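Local coordinates for L protein (CAS virus, PDB 5MV0) that is an arenavirus L protein whose N-terminal domain probably acts as a cap-snatching endonuclease, cutting capped host RNA to prime viral transcription, at residues B[52-56]-B[57-61]; B[14-17]-B[18-22]. All coordinates share one frame; numbering follows the deposited sequence.

Interaction 1. Residues B[52-56]-B[57-61]; sequences NCCRD and LGIIH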
loop_
_atom_site.group_PDB
_atom_site.type_symbol
_atom_site.label_atom_id
_atom_site.label_comp_id
_atom_site.label_asym_id
_atom_site.label_seq_id
_atom_site.Cartn_x
_atom_site.Cartn_y
_atom_site.Cartn_z
ATOM N N ASN B 52 11.221 -1.952 9.961
ATOM C CA ASN B 52 12.011 -3.132 9.646
ATOM C C ASN B 52 12.916 -3.543 10.802
ATOM O O ASN B 52 13.177 -4.738 10.980
ATOM C CB ASN B 52 12.773 -2.876 8.359
ATOM C CG ASN B 52 11.836 -2.865 7.155
ATOM O OD1 ASN B 52 10.928 -3.694 7.074
ATOM N ND2 ASN B 52 12.027 -1.921 6.245
ATOM N N CYS B 53 13.383 -2.587 11.610
ATOM C CA CYS B 53 14.079 -2.966 12.840
ATOM C C CYS B 53 13.155 -3.752 13.758
ATOM O O CYS B 53 13.559 -4.771 14.334
ATOM C CB CYS B 53 14.634 -1.727 13.554
ATOM S SG CYS B 53 16.027 -0.936 12.725
ATOM N N CYS B 54 11.894 -3.317 13.877
ATOM C CA CYS B 54 10.929 -4.043 14.698
ATOM C C CYS B 54 10.700 -5.445 14.166
ATOM O O CYS B 54 10.687 -6.415 14.930
ATOM C CB CYS B 54 9.605 -3.291 14.761
ATOM S SG CYS B 54 9.666 -1.795 15.745
ATOM N N ARG B 55 10.493 -5.567 12.850
ATOM C CA ARG B 55 10.319 -6.883 12.251
ATOM C C ARG B 55 11.526 -7.777 12.503
ATOM O O ARG B 55 11.367 -8.957 12.832
ATOM C CB ARG B 55 10.072 -6.749 10.751
ATOM C CG ARG B 55 8.831 -5.961 10.409
ATOM C CD ARG B 55 7.972 -6.750 9.467
ATOM N NE ARG B 55 6.724 -6.074 9.145
ATOM C CZ ARG B 55 6.415 -5.672 7.921
ATOM N NH1 ARG B 55 7.281 -5.875 6.941
ATOM N NH2 ARG B 55 5.251 -5.076 7.675
ATOM N N ASP B 56 12.738 -7.242 12.323
ATOM C CA ASP B 56 13.949 -8.041 12.508
ATOM C C ASP B 56 14.107 -8.499 13.953
ATOM O O ASP B 56 14.717 -9.543 14.208
ATOM C CB ASP B 56 15.187 -7.249 12.087
ATOM C CG ASP B 56 15.242 -6.983 10.594
ATOM O OD1 ASP B 56 14.541 -7.684 9.841
ATOM O OD2 ASP B 56 15.991 -6.072 10.176
ATOM N N LEU B 57 13.585 -7.726 14.904
ATOM C CA LEU B 57 13.638 -8.060 16.318
ATOM C C LEU B 57 12.399 -8.797 16.810
ATOM O O LEU B 57 12.376 -9.233 17.966
ATOM C CB LEU B 57 13.833 -6.786 17.146
ATOM C CG LEU B 57 15.153 -6.035 16.989
ATOM C CD1 LEU B 57 15.025 -4.614 17.553
ATOM C CD2 LEU B 57 16.289 -6.785 17.682
ATOM N N GLY B 58 11.374 -8.939 15.974
ATOM C CA GLY B 58 10.153 -9.603 16.390
ATOM C C GLY B 58 9.325 -8.864 17.421
ATOM O O GLY B 58 8.627 -9.504 18.214
ATOM N N ILE B 59 9.358 -7.531 17.423
ATOM C CA ILE B 59 8.629 -6.739 18.406
ATOM C C ILE B 59 7.588 -5.871 17.697
ATOM O O ILE B 59 7.540 -5.793 16.473
ATOM C CB ILE B 59 9.572 -5.871 19.258
ATOM C CG1 ILE B 59 10.207 -4.788 18.397
ATOM C CG2 ILE B 59 10.675 -6.726 19.891
ATOM C CD1 ILE B 59 11.085 -3.850 19.192
ATOM N N ILE B 60 6.765 -5.207 18.498
ATOM C CA ILE B 60 5.666 -4.382 17.998
ATOM C C ILE B 60 6.197 -3.016 17.588
ATOM O O ILE B 60 6.896 -2.354 18.359
ATOM C CB ILE B 60 4.575 -4.242 19.071
ATOM C CG1 ILE B 60 3.958 -5.606 19.391
ATOM C CG2 ILE B 60 3.506 -3.232 18.656
ATOM C CD1 ILE B 60 3.224 -5.609 20.709
ATOM N N HIS B 61 5.856 -2.585 16.378
ATOM C CA HIS B 61 6.112 -1.205 15.972
ATOM C C HIS B 61 5.088 -0.293 16.634
ATOM O O HIS B 61 3.877 -0.475 16.457
ATOM C CB HIS B 61 6.040 -1.079 14.455
ATOM C CG HIS B 61 6.472 0.253 13.926
ATOM N ND1 HIS B 61 6.072 0.721 12.689
ATOM C CD2 HIS B 61 7.288 1.203 14.442
ATOM C CE1 HIS B 61 6.610 1.909 12.477
ATOM N NE2 HIS B 61 7.356 2.224 13.522
#

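Interaction 2. Residues B[14-17]-B[18-22]; sequences ILEI and LSIEP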
loop_
_atom_site.group_PDB
_atom_site.type_symbol
_atom_site.label_atom_id
_atom_site.label_comp_id
_atom_site.label_asym_id
_atom_site.label_seq_id
_atom_site.Cartn_x
_atom_site.Cartn_y
_atom_site.Cartn_z
ATOM N N ILE B 14 5.967 7.660 -3.000
ATOM C CA ILE B 14 5.287 7.388 -1.733
ATOM C C ILE B 14 4.119 6.431 -1.949
ATOM O O ILE B 14 3.916 5.477 -1.179
ATOM C CB ILE B 14 4.833 8.711 -1.084
ATOM C CG1 ILE B 14 6.054 9.550 -0.664
ATOM C CG2 ILE B 14 3.928 8.438 0.085
ATOM C CD1 ILE B 14 5.669 10.908 -0.059
ATOM N N LEU B 15 3.343 6.656 -3.008
ATOM C CA LEU B 15 2.225 5.765 -3.302
ATOM C C LEU B 15 2.701 4.335 -3.503
ATOM O O LEU B 15 2.056 3.385 -3.030
ATOM C CB LEU B 15 1.465 6.248 -4.543
ATOM C CG LEU B 15 0.562 7.479 -4.350
ATOM C CD1 LEU B 15 0.152 8.097 -5.689
ATOM C CD2 LEU B 15 -0.675 7.124 -3.556
ATOM N N GLU B 16 3.818 4.155 -4.212
ATOM C CA GLU B 16 4.308 2.801 -4.451
ATOM C C GLU B 16 4.779 2.151 -3.159
ATOM O O GLU B 16 4.506 0.967 -2.914
ATOM C CB GLU B 16 5.444 2.804 -5.484
ATOM C CG GLU B 16 5.895 1.386 -5.838
ATOM C CD GLU B 16 6.905 1.307 -6.971
ATOM O OE1 GLU B 16 7.045 0.214 -7.570
ATOM O OE2 GLU B 16 7.568 2.326 -7.261
ATOM N N ILE B 17 5.515 2.900 -2.334
ATOM C CA ILE B 17 5.980 2.366 -1.050
ATOM C C ILE B 17 4.815 1.934 -0.177
ATOM O O ILE B 17 4.856 0.872 0.465
ATOM C CB ILE B 17 6.847 3.410 -0.324
ATOM C CG1 ILE B 17 8.172 3.593 -1.073
ATOM C CG2 ILE B 17 7.081 2.971 1.124
ATOM C CD1 ILE B 17 9.023 4.735 -0.495
ATOM N N LEU B 18 3.776 2.762 -0.099
ATOM C CA LEU B 18 2.636 2.410 0.731
ATOM C C LEU B 18 1.827 1.261 0.140
ATOM O O LEU B 18 1.088 0.606 0.880
ATOM C CB LEU B 18 1.742 3.643 0.956
ATOM C CG LEU B 18 2.439 4.846 1.630
ATOM C CD1 LEU B 18 1.441 5.964 1.928
ATOM C CD2 LEU B 18 3.194 4.468 2.893
ATOM N N SER B 19 1.933 1.014 -1.169
ATOM C CA SER B 19 1.325 -0.184 -1.746
ATOM C C SER B 19 2.092 -1.437 -1.343
ATOM O O SER B 19 1.492 -2.496 -1.095
ATOM C CB SER B 19 1.275 -0.062 -3.270
ATOM O OG SER B 19 0.551 1.099 -3.685
ATOM N N ILE B 20 3.424 -1.334 -1.301
ATOM C CA ILE B 20 4.286 -2.475 -0.992
ATOM C C ILE B 20 4.200 -2.843 0.487
ATOM O O ILE B 20 4.211 -4.027 0.842
ATOM C CB ILE B 20 5.732 -2.148 -1.404
ATOM C CG1 ILE B 20 5.848 -2.019 -2.921
ATOM C CG2 ILE B 20 6.714 -3.203 -0.864
ATOM C CD1 ILE B 20 7.210 -1.470 -3.400
ATOM N N GLU B 21 4.148 -1.841 1.374
ATOM C CA GLU B 21 4.091 -2.044 2.828
ATOM C C GLU B 21 2.947 -1.218 3.394
ATOM O O GLU B 21 3.165 -0.138 3.965
ATOM C CB GLU B 21 5.403 -1.645 3.516
ATOM C CG GLU B 21 6.516 -2.668 3.413
ATOM C CD GLU B 21 6.355 -3.841 4.385
ATOM O OE1 GLU B 21 5.293 -3.976 5.051
ATOM O OE2 GLU B 21 7.321 -4.616 4.490
ATOM N N PRO B 22 1.707 -1.701 3.260
ATOM C CA PRO B 22 0.540 -0.884 3.639
ATOM C C PRO B 22 0.391 -0.633 5.127
ATOM O O PRO B 22 -0.425 0.222 5.500
ATOM C CB PRO B 22 -0.650 -1.702 3.098
ATOM C CG PRO B 22 -0.064 -2.549 2.015
ATOM C CD PRO B 22 1.314 -2.913 2.524
#

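Interaction 1. Residues B[52-56]-B[57-61]
C54 meets I59 and H61 in a local helix-to-strand contact, where the chain leaves helix 34-57 through a Schellman motif and enters strand 60-61, one of the two outermost strands of the mixed sheet within this chain. Two backbone bonds define the motif. I59 N reaches back five residues to C54 O at 3.0 Å, a nearly straight bond, and G58 N bonds to R55 O at 3.1 Å. G58 N stands above the carbonyl plane of R55, 75° out of it and off the lone pairs. G58 has a positive phi of 69°, the left-handed conformation that ends the helix here. The preceding turn is still helical in its bonding: L57 N donates to C53 O at 3.0 Å, and L57 CG lies 3.3 Å from the same oxygen.

Toward the sheet, the side chains of C53, C54, L57 and I59 all touch L102 of strand 98-106, which seats the helix end against the sheet. In I59, chi1 of 68° tucks CG1 in between the two backbone neighbours of CA, and this arm packs on C54 CB at 4.0 Å. D56 is exposed, and its OD2 forms a salt bridge with R149. H61 is held at its far nitrogen, where NE2 is hydrogen-bonded to E50. At its CB end it meets the cysteine: C54 SG sits 3.6 Å from H61 CA and lies oblique to the imidazole, 4.8 Å from the ring centroid.

Interaction 2. Residues B[14-17]-B[18-22]
L18 leans back along the helix onto I14, and its side chain can be traced outward. CB lies 3.6 Å from I14 O; CG comes closer, 3.2 Å from that oxygen, because chi1 of -59° sets it beside the backbone N, which itself donates to I14 O. At the tip, CD1 packs on I14 CG2 at 4.0 Å, the two side chains running alongside each other in the same direction. L18 also touches L44 of helix 34-57, as well as L15 of the second subunit.

This i to i+4 packing belongs to the last turns of helix 4-20, where E21 is the first residue whose backbone departs from the helix. Its N still closes a bond to I17 O with an N-H...O angle of 159°. Two residues before I17, L15 O is gripped twice by a single residue. S19 N bonds to it at 3.0 Å and S19 OG at 2.8 Å, from opposite faces of the carbonyl plane, so the proton of this buried hydroxyl is spent on its own helix. On the neighbouring flank, I20 CD1 meets E16 CG at 4.0 Å, while E16 OE1 accepts a bond from D32 N of the third subunit.

Interactions 1 and 2 each sit at the C-terminal end of a helix, on helices consecutive in the chain, 34-57 and 4-20 respectively, with centres about 18 Å apart. Interaction 2 is buried: I14 and I17 touch both helices 34-57 and 155-170, while L15 and other residues meet further subunits. Interaction 1 is partly buried and shielded by the sheet on one side, with exposed residues as well; no other chain of the assembly touches it. The chemistry follows: a serine hydroxyl turned back to its own helix in interaction 2, a Schellman motif with cysteine sulfur packing in interaction 1. R55 NH1 joins the two through a salt bridge to E21 OE2 at 2.8 Å.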